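Local atomic coordinates of glutathione S-transferase (Bombyx mori, PDB entry 3AY8), a protein that probably catalyses the conjugation of glutathione to other compounds, as a homodimeric enzyme of the cytosolic glutathione transferase fold. Residues S106-V109 with K110-I114; I126-S129 with L130-D133; A165-S168 with S169-A172; F206-A209 with V210-N213; S139-N142 with Q143-E146. All blocks are in the same frame, centred on the assembly; numbering follows the deposited sequence. Where two conformers were deposited one is given.

Interaction 1: residues S106-V109 with K110-I114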
loop_
_atom_site.group_PDB
_atom_site.type_symbol
_atom_site.label_atom_id
_atom_site.label_comp_id
_atom_site.label_asym_id
_atom_site.label_seq_id
_atom_site.Cartn_x
_atom_site.Cartn_y
_atom_site.Cartn_z
ATOM N N SER A 106 2.978 -2.119 -4.882
ATOM C CA SER A 106 3.737 -2.613 -6.047
ATOM C C SER A 106 3.403 -1.845 -7.320
ATOM O O SER A 106 4.286 -1.291 -7.966
ATOM C CB SER A 106 3.470 -4.114 -6.292
ATOM O OG SER A 106 3.917 -4.880 -5.199
ATOM N N LEU A 107 2.123 -1.809 -7.667
ATOM C CA LEU A 107 1.723 -1.271 -8.962
ATOM C C LEU A 107 1.938 0.232 -9.070
ATOM O O LEU A 107 2.736 0.687 -9.898
ATOM C CB LEU A 107 0.289 -1.675 -9.326
ATOM C CG LEU A 107 -0.280 -1.223 -10.687
ATOM C CD1 LEU A 107 0.586 -1.643 -11.882
ATOM C CD2 LEU A 107 -1.679 -1.745 -10.858
ATOM N N TYR A 108 1.230 1.012 -8.265
ATOM C CA TYR A 108 1.314 2.453 -8.446
ATOM C C TYR A 108 2.682 2.987 -8.044
ATOM O O TYR A 108 3.152 3.975 -8.601
ATOM C CB TYR A 108 0.185 3.238 -7.753
ATOM C CG TYR A 108 0.197 4.681 -8.251
ATOM C CD1 TYR A 108 -0.193 4.972 -9.564
ATOM C CD2 TYR A 108 0.698 5.723 -7.462
ATOM C CE1 TYR A 108 -0.153 6.263 -10.064
ATOM C CE2 TYR A 108 0.753 7.049 -7.961
ATOM C CZ TYR A 108 0.319 7.294 -9.266
ATOM O OH TYR A 108 0.345 8.564 -9.802
ATOM N N VAL A 109 3.308 2.322 -7.077
ATOM C CA VAL A 109 4.666 2.626 -6.644
ATOM C C VAL A 109 5.659 2.597 -7.825
ATOM O O VAL A 109 6.510 3.475 -7.952
ATOM C CB VAL A 109 5.115 1.616 -5.537
ATOM C CG1 VAL A 109 6.644 1.546 -5.414
ATOM C CG2 VAL A 109 4.484 1.994 -4.221
ATOM N N LYS A 110 5.529 1.590 -8.680
ATOM C CA LYS A 110 6.450 1.404 -9.802
ATOM C C LYS A 110 6.119 2.303 -11.001
ATOM O O LYS A 110 7.007 2.693 -11.748
ATOM C CB LYS A 110 6.489 -0.068 -10.201
ATOM C CG LYS A 110 7.235 -0.931 -9.174
ATOM C CD LYS A 110 7.159 -2.411 -9.520
ATOM C CE LYS A 110 7.589 -3.271 -8.304
ATOM N NZ LYS A 110 7.837 -4.659 -8.775
ATOM N N ILE A 111 4.842 2.628 -11.172
ATOM C CA ILE A 111 4.426 3.648 -12.134
ATOM C C ILE A 111 5.001 5.001 -11.705
ATOM O O ILE A 111 5.617 5.721 -12.490
ATOM C CB ILE A 111 2.877 3.697 -12.247
ATOM C CG1 ILE A 111 2.359 2.387 -12.875
ATOM C CG2 ILE A 111 2.426 4.937 -13.046
ATOM C CD1 ILE A 111 0.792 2.157 -12.784
ATOM N N ARG A 112 4.826 5.321 -10.431
ATOM C CA ARG A 112 5.345 6.561 -9.882
ATOM C C ARG A 112 6.886 6.676 -9.978
ATOM O O ARG A 112 7.402 7.750 -10.276
ATOM C CB ARG A 112 4.899 6.681 -8.439
ATOM C CG ARG A 112 4.810 8.085 -7.960
ATOM C CD ARG A 112 4.537 8.108 -6.457
ATOM N NE ARG A 112 4.226 9.467 -6.025
ATOM C CZ ARG A 112 5.080 10.281 -5.410
ATOM N NH1 ARG A 112 4.686 11.505 -5.066
ATOM N NH2 ARG A 112 6.319 9.880 -5.121
ATOM N N ALA A 113 7.593 5.576 -9.721
ATOM C CA ALA A 113 9.065 5.532 -9.839
ATOM C C ALA A 113 9.538 5.951 -11.232
ATOM O O ALA A 113 10.585 6.578 -11.378
ATOM C CB ALA A 113 9.596 4.151 -9.494
ATOM N N ILE A 114 8.744 5.617 -12.241
ATOM C CA ILE A 114 9.007 6.040 -13.619
ATOM C C ILE A 114 8.561 7.486 -13.879
ATOM O O ILE A 114 9.345 8.309 -14.369
ATOM C CB ILE A 114 8.325 5.080 -14.618
ATOM C CG1 ILE A 114 9.007 3.710 -14.571
ATOM C CG2 ILE A 114 8.313 5.657 -16.069
ATOM C CD1 ILE A 114 8.106 2.557 -15.024
#
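Leu107 and Ile111 show how a buried stripe is built along a helix: one turn apart, their side chains run side by side in the same direction, and Leu107 CD1 lies 3.9 Å from Ile111 CD1. Leu107 reaches its partner because CG stands opposite the backbone N and beside the carbonyl carbon (chi1 -178°), which brings its end closer to the next turn. Tyr108 meets two neighbours obliquely, through CE1 and CE2. CE1 touches Ile111 CG2 at 4.2 Å, the two side chains crossing at about a right angle, while CE2 meets Arg112 CG, also at 4.2 Å; only the aliphatic base of the arginine takes part, as its guanidinium end leads away. Residues 106-114 lie in helix 90-120, a long helix of the all-helical C-terminal domain of glutathione transferases. Its backbone bonds hold these turns in place: Arg112 N to Tyr108 O is short, 2.8 Å, and nearly straight (164° at the hydrogen), and Ile111 N reaches Leu107 O at 3.1 Å. Lys110 N binds Ser106 O at 3.2 Å and has a second, weak bond to Leu107 O. The extended Lys110 chain, its CG set beside the backbone N, passes the Ser106 carbonyl, CG 3.2 Å from Ser106 O, and its NZ forms a salt bridge to Asp133 and a hydrogen bond to Thr137, both of helix 128-147. On the inner side, Leu107 packs against Ile163 and Met167 of helix 158-173. Val109 packs on Val109 of the second subunit.

Interaction 2: residues I126-S129 with L130-D133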
loop_
_atom_site.group_PDB
_atom_site.type_symbol
_atom_site.label_atom_id
_atom_site.label_comp_id
_atom_site.label_asym_id
_atom_site.label_seq_id
_atom_site.Cartn_x
_atom_site.Cartn_y
_atom_site.Cartn_z
ATOM N N ILE A 126 12.736 6.609 -19.794
ATOM C CA ILE A 126 12.303 5.526 -18.926
ATOM C C ILE A 126 13.492 4.580 -18.724
ATOM O O ILE A 126 13.945 3.948 -19.677
ATOM C CB ILE A 126 11.061 4.818 -19.510
ATOM C CG1 ILE A 126 9.928 5.857 -19.704
ATOM C CG2 ILE A 126 10.650 3.629 -18.620
ATOM C CD1 ILE A 126 8.585 5.316 -20.233
ATOM N N LYS A 127 13.999 4.513 -17.489
ATOM C CA LYS A 127 15.135 3.652 -17.164
ATOM C C LYS A 127 14.768 2.183 -17.361
ATOM O O LYS A 127 13.676 1.753 -16.992
ATOM C CB LYS A 127 15.615 3.875 -15.725
ATOM C CG LYS A 127 16.509 5.097 -15.512
ATOM C CD LYS A 127 16.774 5.314 -14.013
ATOM C CE LYS A 127 17.326 6.710 -13.713
ATOM N NZ LYS A 127 18.799 6.739 -13.468
ATOM N N GLN A 128 15.690 1.420 -17.942
ATOM C CA GLN A 128 15.458 0.003 -18.203
ATOM C C GLN A 128 15.118 -0.771 -16.927
ATOM O O GLN A 128 14.177 -1.562 -16.920
ATOM C CB GLN A 128 16.649 -0.636 -18.929
ATOM C CG GLN A 128 16.408 -2.103 -19.316
ATOM C CD GLN A 128 15.353 -2.251 -20.401
ATOM O OE1 GLN A 128 14.344 -2.943 -20.220
ATOM N NE2 GLN A 128 15.570 -1.582 -21.527
ATOM N N SER A 129 15.882 -0.541 -15.860
ATOM C CA SER A 129 15.628 -1.162 -14.548
ATOM C C SER A 129 14.201 -0.914 -14.030
ATOM O O SER A 129 13.538 -1.815 -13.501
ATOM C CB SER A 129 16.630 -0.641 -13.517
ATOM O OG SER A 129 16.580 0.785 -13.457
ATOM N N LEU A 130 13.738 0.318 -14.180
ATOM C CA LEU A 130 12.386 0.689 -13.751
ATOM C C LEU A 130 11.307 0.030 -14.604
ATOM O O LEU A 130 10.241 -0.348 -14.091
ATOM C CB LEU A 130 12.234 2.199 -13.813
ATOM C CG LEU A 130 13.184 2.976 -12.902
ATOM C CD1 LEU A 130 12.888 4.466 -13.040
ATOM C CD2 LEU A 130 13.052 2.518 -11.447
ATOM N N LYS A 131 11.589 -0.082 -15.905
ATOM C CA LYS A 131 10.688 -0.713 -16.866
ATOM C C LYS A 131 10.530 -2.187 -16.520
ATOM O O LYS A 131 9.413 -2.697 -16.457
ATOM C CB LYS A 131 11.243 -0.555 -18.288
ATOM C CG LYS A 131 10.414 -1.193 -19.392
ATOM C CD LYS A 131 11.032 -0.945 -20.776
ATOM C CE LYS A 131 10.159 -1.541 -21.871
ATOM N NZ LYS A 131 10.697 -1.232 -23.235
ATOM N N ASP A 132 11.654 -2.866 -16.297
ATOM C CA ASP A 132 11.633 -4.277 -15.915
ATOM C C ASP A 132 10.883 -4.498 -14.603
ATOM O O ASP A 132 10.152 -5.476 -14.458
ATOM C CB ASP A 132 13.057 -4.804 -15.756
ATOM C CG ASP A 132 13.824 -4.825 -17.057
ATOM O OD1 ASP A 132 13.234 -4.571 -18.134
ATOM O OD2 ASP A 132 15.041 -5.083 -17.000
ATOM N N ASP A 133 11.097 -3.597 -13.649
ATOM C CA ASP A 133 10.466 -3.687 -12.332
ATOM C C ASP A 133 8.945 -3.610 -12.476
ATOM O O ASP A 133 8.229 -4.456 -11.943
ATOM C CB ASP A 133 10.989 -2.572 -11.422
ATOM C CG ASP A 133 10.813 -2.886 -9.934
ATOM O OD1 ASP A 133 10.536 -4.057 -9.570
ATOM O OD2 ASP A 133 10.935 -1.939 -9.129
#
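Gln128 O accepts the shortest sound bond of this helix start: Asp132 N donates to it over 2.9 Å, almost straight at the hydrogen (169°) and nearly along the C=O axis. The carboxylate of Asp132 bends back over the same carbonyl, with Asp132 CG 3.3 Å from Gln128 O. Its first torsion, -66°, sets CG beside the backbone N and so turns the group toward the beginning of the helix, where the positive end of the helix dipole would probably favour its charge. Gln128 bends at chi2 and brings its amide up to this carboxylate, although the way round of the amide is doubtful. Residues 126-133 lead into helix 128-147 and form its opening turns, in the helical C-terminal domain of the transferase, and Lys127 occupies the N-cap position. From there Lys127 O receives Lys131 N at 3.0 Å, and in the same i to i+4 pattern Ser129 O receives Asp133 N. Lys127 CB rests on Leu130 CG at 3.8 Å, and Ile126 CG2 comes to 4.2 Å from Lys131 CB. Most of the turn faces solvent, but Ile126 and Leu130 point into the domain and pack on Ile114 of helix 90-120, Ile126 also on Ile118. Asp133 OD1 has its partner, Lys110, on that same helix.

Interaction 3: residues A165-S168 with S169-A172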
loop_
_atom_site.group_PDB
_atom_site.type_symbol
_atom_site.label_atom_id
_atom_site.label_comp_id
_atom_site.label_asym_id
_atom_site.label_seq_id
_atom_site.Cartn_x
_atom_site.Cartn_y
_atom_site.Cartn_z
ATOM N N ALA A 165 -7.453 2.723 -12.160
ATOM C CA ALA A 165 -6.905 4.083 -12.076
ATOM C C ALA A 165 -5.388 4.080 -12.276
ATOM O O ALA A 165 -4.834 4.936 -12.988
ATOM C CB ALA A 165 -7.280 4.745 -10.739
ATOM N N SER A 166 -4.722 3.102 -11.662
ATOM C CA SER A 166 -3.278 2.944 -11.822
ATOM C C SER A 166 -2.895 2.581 -13.270
ATOM O O SER A 166 -2.081 3.277 -13.901
ATOM C CB SER A 166 -2.758 1.881 -10.852
ATOM O OG SER A 166 -2.828 2.335 -9.505
ATOM N N MET A 167 -3.483 1.497 -13.779
ATOM C CA MET A 167 -3.180 0.989 -15.128
ATOM C C MET A 167 -3.484 2.002 -16.234
ATOM O O MET A 167 -2.718 2.139 -17.178
ATOM C CB MET A 167 -3.950 -0.316 -15.410
ATOM C CG MET A 167 -3.359 -1.540 -14.752
ATOM S SD MET A 167 -1.606 -1.771 -15.114
ATOM C CE MET A 167 -1.546 -1.792 -16.921
ATOM N N SER A 168 -4.597 2.713 -16.115
ATOM C CA SER A 168 -4.939 3.743 -17.111
ATOM C C SER A 168 -3.884 4.856 -17.154
ATOM O O SER A 168 -3.615 5.424 -18.220
ATOM C CB SER A 168 -6.351 4.296 -16.871
ATOM O OG SER A 168 -6.457 4.942 -15.612
ATOM N N SER A 169 -3.264 5.135 -16.007
ATOM C CA SER A 169 -2.191 6.120 -15.905
ATOM C C SER A 169 -0.958 5.756 -16.753
ATOM O O SER A 169 -0.498 6.569 -17.564
ATOM C CB SER A 169 -1.782 6.296 -14.441
ATOM O OG SER A 169 -2.918 6.587 -13.642
ATOM N N ILE A 170 -0.430 4.537 -16.580
ATOM C CA ILE A 170 0.755 4.138 -17.329
ATOM C C ILE A 170 0.404 3.872 -18.806
ATOM O O ILE A 170 1.193 4.194 -19.696
ATOM C CB ILE A 170 1.514 2.944 -16.667
ATOM C CG1 ILE A 170 2.966 2.849 -17.181
ATOM C CG2 ILE A 170 0.744 1.613 -16.843
ATOM C CD1 ILE A 170 3.880 4.064 -16.834
ATOM N N LEU A 171 -0.779 3.307 -19.060
ATOM C CA LEU A 171 -1.220 3.074 -20.429
ATOM C C LEU A 171 -1.336 4.390 -21.218
ATOM O O LEU A 171 -1.064 4.406 -22.416
ATOM C CB LEU A 171 -2.536 2.273 -20.488
ATOM C CG LEU A 171 -2.465 0.794 -20.084
ATOM C CD1 LEU A 171 -3.856 0.142 -20.057
ATOM C CD2 LEU A 171 -1.510 0.000 -20.989
ATOM N N ALA A 172 -1.717 5.480 -20.550
ATOM C CA ALA A 172 -1.810 6.790 -21.214
ATOM C C ALA A 172 -0.434 7.402 -21.488
ATOM O O ALA A 172 -0.280 8.198 -22.419
ATOM C CB ALA A 172 -2.682 7.752 -20.421
#
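This largely buried contact lies in helix 158-173 of the C-terminal domain, and it illustrates how a serine hydroxyl can donate to a carbonyl of its own helix. Ser169 OG donates to Ala165 O over only 2.6 Å, approaching in the carbonyl plane with a C=O...donor angle of 155°. With chi1 at -53°, OG sits beside the backbone N and faces back toward the preceding turn. The backbone bond Ser169 N to Ala165 O is weak at 3.4 Å, and the same N-H has another weak bond to Ser166 O. Arg16 of the N-terminal, thioredoxin-like domain binds both partners, NH1 at Ser169 OG and NH2 at Ala165 O, so the pair also joins the two domains. On another side of the helix the Met167 chain, bent at chi2 and chi3, curls its methyl group over the next turn: CE meets Ile170 CG2 at 4.1 Å and Leu171 CG at 4.2 Å. Leu171 N donates to Met167 O at 2.9 Å, and Leu171 CG lies 3.2 Å from Met167 O. Met167 reaches Leu141 and Trp186 on neighbouring helices. A hydroxyl returned to the carbonyl four residues earlier is a classic feature of serines within α-helices.

Interaction 4: residues F206-A209 with V210-N213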
loop_
_atom_site.group_PDB
_atom_site.type_symbol
_atom_site.label_atom_id
_atom_site.label_comp_id
_atom_site.label_asym_id
_atom_site.label_seq_id
_atom_site.Cartn_x
_atom_site.Cartn_y
_atom_site.Cartn_z
ATOM N N PHE A 206 -2.573 13.143 -17.396
ATOM C CA PHE A 206 -1.363 12.599 -16.748
ATOM C C PHE A 206 -0.387 12.123 -17.826
ATOM O O PHE A 206 0.785 12.520 -17.832
ATOM C CB PHE A 206 -1.717 11.442 -15.790
ATOM C CG PHE A 206 -0.515 10.718 -15.210
ATOM C CD1 PHE A 206 0.135 11.212 -14.071
ATOM C CD2 PHE A 206 -0.047 9.530 -15.788
ATOM C CE1 PHE A 206 1.244 10.531 -13.515
ATOM C CE2 PHE A 206 1.055 8.847 -15.253
ATOM C CZ PHE A 206 1.707 9.347 -14.121
ATOM N N GLY A 207 -0.886 11.290 -18.736
ATOM C CA GLY A 207 -0.079 10.733 -19.823
ATOM C C GLY A 207 0.593 11.803 -20.666
ATOM O O GLY A 207 1.790 11.720 -20.932
ATOM N N ASP A 208 -0.173 12.815 -21.075
ATOM C CA ASP A 208 0.370 13.918 -21.882
ATOM C C ASP A 208 1.506 14.658 -21.168
ATOM O O ASP A 208 2.535 14.953 -21.775
ATOM C CB ASP A 208 -0.732 14.901 -22.289
ATOM C CG ASP A 208 -1.724 14.308 -23.297
ATOM O OD1 ASP A 208 -1.514 13.181 -23.789
ATOM O OD2 ASP A 208 -2.736 14.975 -23.594
ATOM N N ALA A 209 1.328 14.940 -19.882
ATOM C CA ALA A 209 2.354 15.644 -19.113
ATOM C C ALA A 209 3.654 14.837 -18.990
ATOM O O ALA A 209 4.752 15.407 -19.028
ATOM C CB ALA A 209 1.821 16.053 -17.742
ATOM N N VAL A 210 3.538 13.514 -18.861
ATOM C CA VAL A 210 4.728 12.654 -18.854
ATOM C C VAL A 210 5.439 12.627 -20.230
ATOM O O VAL A 210 6.646 12.855 -20.304
ATOM C CB VAL A 210 4.423 11.209 -18.342
ATOM C CG1 VAL A 210 5.697 10.370 -18.287
ATOM C CG2 VAL A 210 3.753 11.250 -16.948
ATOM N N LYS A 211 4.672 12.344 -21.283
ATOM C CA LYS A 211 5.206 12.256 -22.642
ATOM C C LYS A 211 5.953 13.528 -22.996
ATOM O O LYS A 211 7.050 13.478 -23.553
ATOM C CB LYS A 211 4.083 12.039 -23.656
ATOM C CG LYS A 211 3.499 10.646 -23.676
ATOM C CD LYS A 211 2.149 10.680 -24.372
ATOM C CE LYS A 211 1.752 9.315 -24.846
ATOM N NZ LYS A 211 0.286 9.213 -25.033
ATOM N N LYS A 212 5.349 14.660 -22.638
ATOM C CA LYS A 212 5.864 15.982 -22.973
ATOM C C LYS A 212 7.335 16.101 -22.552
ATOM O O LYS A 212 8.123 16.741 -23.237
ATOM C CB LYS A 212 5.014 17.077 -22.312
ATOM C CG LYS A 212 5.375 18.496 -22.751
ATOM C CD LYS A 212 4.371 19.532 -22.254
ATOM C CE LYS A 212 4.814 20.933 -22.674
ATOM N NZ LYS A 212 3.711 21.931 -22.595
ATOM N N ASN A 213 7.705 15.456 -21.444
ATOM C CA ASN A 213 9.083 15.528 -20.950
ATOM C C ASN A 213 10.030 14.413 -21.404
ATOM O O ASN A 213 11.230 14.465 -21.126
ATOM C CB ASN A 213 9.101 15.661 -19.432
ATOM C CG ASN A 213 8.680 17.032 -18.976
ATOM O OD1 ASN A 213 8.542 17.947 -19.788
ATOM N ND2 ASN A 213 8.477 17.190 -17.673
HETATM O O HOH W 1 -2.105 10.018 -23.168
#
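This is a CH-pi contact one turn apart, combined with a water bridge on the outer side, near the C-terminal end of helix 196-213 in the helical C-terminal domain of the transferase. Val210 CG2 stands over one face of the Phe206 ring, 4.1 Å from the ring centroid and 16° off its normal, displaced toward the rim. That methyl lies beside the backbone N of the valine, which tips it back toward the preceding turn, and it also approaches Phe206 O at 3.3 Å. The same turn is tied by Val210 N to Phe206 O and by Lys211 N to Gly207 O, the latter 3.0 Å long and close to linear (175°). The extended Lys211 side chain runs over Gly207, with CG 3.4 Å from Gly207 O. Its NZ is 4.5 Å from Asp208 OD1, too far for a salt bridge; in one of two modelled conformers, so with some doubt, a water bridges them, accepting from Lys211 NZ at 3.1 Å and donating to Asp208 OD1 at 3.3 Å. In that conformer NZ probably also bonds Ala172 O near the end of helix 158-173. Phe206 and Val210 face inward, wedged between Val173 of that helix and Cys115, Ile118 and Leu119 of helix 90-120, while Asp208 remains on the surface.

Interaction 5: residues S139-N142 with Q143-E146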
loop_
_atom_site.group_PDB
_atom_site.type_symbol
_atom_site.label_atom_id
_atom_site.label_comp_id
_atom_site.label_asym_id
_atom_site.label_seq_id
_atom_site.Cartn_x
_atom_site.Cartn_y
_atom_site.Cartn_z
ATOM N N SER A 139 3.151 -8.606 -14.767
ATOM C CA SER A 139 3.044 -10.042 -14.995
ATOM C C SER A 139 2.198 -10.727 -13.921
ATOM O O SER A 139 1.402 -11.606 -14.222
ATOM C CB SER A 139 4.437 -10.678 -15.082
ATOM O OG SER A 139 4.307 -12.070 -15.291
ATOM N N PHE A 140 2.380 -10.297 -12.675
ATOM C CA PHE A 140 1.592 -10.760 -11.539
ATOM C C PHE A 140 0.122 -10.395 -11.717
ATOM O O PHE A 140 -0.752 -11.232 -11.511
ATOM C CB PHE A 140 2.120 -10.134 -10.254
ATOM C CG PHE A 140 2.875 -11.077 -9.381
ATOM C CD1 PHE A 140 2.292 -11.580 -8.224
ATOM C CD2 PHE A 140 4.178 -11.454 -9.702
ATOM C CE1 PHE A 140 2.992 -12.457 -7.395
ATOM C CE2 PHE A 140 4.890 -12.333 -8.883
ATOM C CZ PHE A 140 4.301 -12.829 -7.725
ATOM N N LEU A 141 -0.140 -9.147 -12.107
ATOM C CA LEU A 141 -1.508 -8.700 -12.380
ATOM C C LEU A 141 -2.117 -9.553 -13.495
ATOM O O LEU A 141 -3.265 -9.952 -13.417
ATOM C CB LEU A 141 -1.541 -7.218 -12.781
ATOM C CG LEU A 141 -2.917 -6.645 -13.178
ATOM C CD1 LEU A 141 -4.024 -6.905 -12.090
ATOM C CD2 LEU A 141 -2.822 -5.147 -13.529
ATOM N N ASN A 142 -1.334 -9.807 -14.534
ATOM C CA ASN A 142 -1.790 -10.624 -15.646
ATOM C C ASN A 142 -2.232 -12.022 -15.182
ATOM O O ASN A 142 -3.208 -12.562 -15.695
ATOM C CB ASN A 142 -0.718 -10.719 -16.730
ATOM C CG ASN A 142 -1.207 -11.483 -17.959
ATOM O OD1 ASN A 142 -2.128 -11.056 -18.651
ATOM N ND2 ASN A 142 -0.589 -12.614 -18.224
ATOM N N GLN A 143 -1.524 -12.573 -14.196
ATOM C CA GLN A 143 -1.889 -13.854 -13.562
ATOM C C GLN A 143 -3.163 -13.784 -12.714
ATOM O O GLN A 143 -4.009 -14.687 -12.809
ATOM C CB GLN A 143 -0.729 -14.446 -12.742
ATOM C CG GLN A 143 0.429 -14.972 -13.598
ATOM C CD GLN A 143 -0.042 -15.893 -14.730
ATOM O OE1 GLN A 143 -0.702 -16.905 -14.495
ATOM N NE2 GLN A 143 0.287 -15.531 -15.956
ATOM N N PHE A 144 -3.318 -12.729 -11.904
ATOM C CA PHE A 144 -4.585 -12.525 -11.163
ATOM C C PHE A 144 -5.768 -12.680 -12.118
ATOM O O PHE A 144 -6.759 -13.339 -11.802
ATOM C CB PHE A 144 -4.684 -11.122 -10.524
ATOM C CG PHE A 144 -3.587 -10.794 -9.543
ATOM C CD1 PHE A 144 -2.878 -11.795 -8.877
ATOM C CD2 PHE A 144 -3.300 -9.471 -9.252
ATOM C CE1 PHE A 144 -1.858 -11.462 -7.968
ATOM C CE2 PHE A 144 -2.307 -9.133 -8.346
ATOM C CZ PHE A 144 -1.579 -10.124 -7.712
ATOM N N LEU A 145 -5.636 -12.076 -13.294
ATOM C CA LEU A 145 -6.712 -12.012 -14.279
ATOM C C LEU A 145 -6.817 -13.261 -15.174
ATOM O O LEU A 145 -7.623 -13.296 -16.100
ATOM C CB LEU A 145 -6.552 -10.747 -15.126
ATOM C CG LEU A 145 -6.767 -9.434 -14.373
ATOM C CD1 LEU A 145 -6.167 -8.277 -15.148
ATOM C CD2 LEU A 145 -8.261 -9.198 -14.080
ATOM N N GLU A 146 -5.994 -14.267 -14.898
ATOM C CA GLU A 146 -6.086 -15.561 -15.577
ATOM C C GLU A 146 -7.158 -16.404 -14.892
ATOM O O GLU A 146 -7.875 -17.165 -15.542
ATOM C CB GLU A 146 -4.732 -16.292 -15.528
ATOM C CG GLU A 146 -4.731 -17.706 -16.155
ATOM C CD GLU A 146 -4.884 -17.679 -17.660
ATOM O OE1 GLU A 146 -4.419 -16.710 -18.301
ATOM O OE2 GLU A 146 -5.477 -18.629 -18.208
HETATM O O HOH W 2 1.687 -13.192 -16.555
#
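Phe140 and Phe144 are the aromatic pair of this turn in helix 128-147, part of the helical C-terminal domain of the transferase. Phe144 CE1 comes to the edge of the Phe140 ring, near its plane, 4.2 Å from Phe140 CD1. Phe144 CG, held beside its own backbone N (chi1 -59°), lays the ring back over the Phe140 carbonyl, with Phe140 O over one face, offset toward the rim and 3.4 Å from Phe144 CD1. Around it, Arg99 makes a cation-pi contact and Phe102 an edge-to-face one, both from helix 90-120, while Phe140 packs on Gln52 of the second subunit. Among the other apolar contacts, Leu141 CD1 does the touching: it meets Phe144 CD2 at 3.9 Å, the side chains crossing at about a right angle, and Leu145 CD1 at 4.0 Å, where the two leucines run side by side. The polar contacts begin with the backbone, Phe144 N to Phe140 O at 3.0 Å. Asn142 directs OD1 to the backbone N of Asn182, at the start of helix 181-190. Its ND2 instead joins Gln143 NE2 at one water: that water accepts from Asn142 ND2 at 2.9 Å and Gln143 NE2 at 2.8 Å, and donates to Ser139 O at 2.8 Å.

All five contacts lie in the helical C-terminal domain, in the chain order 1, 2, 5, 3, 4. Interactions 2 and 5 share helix 128-147, their centres about 19 Å apart; the other three lie on helices 90-120, 158-173 and 196-213. Interaction 1 touches 2, 3 and 4. It meets interaction 2 through a salt bridge as well as packing, and interaction 3 through packing. Interaction 3, about 11 Å from interaction 1 between centres, also touches 4 and 5, whereas 4 and 5 lie about 27 Å apart. Interactions 1 and 3 lie toward the middle of the helical bundle and connect it, while 2, 4 and 5 lie farther from the chain's centre.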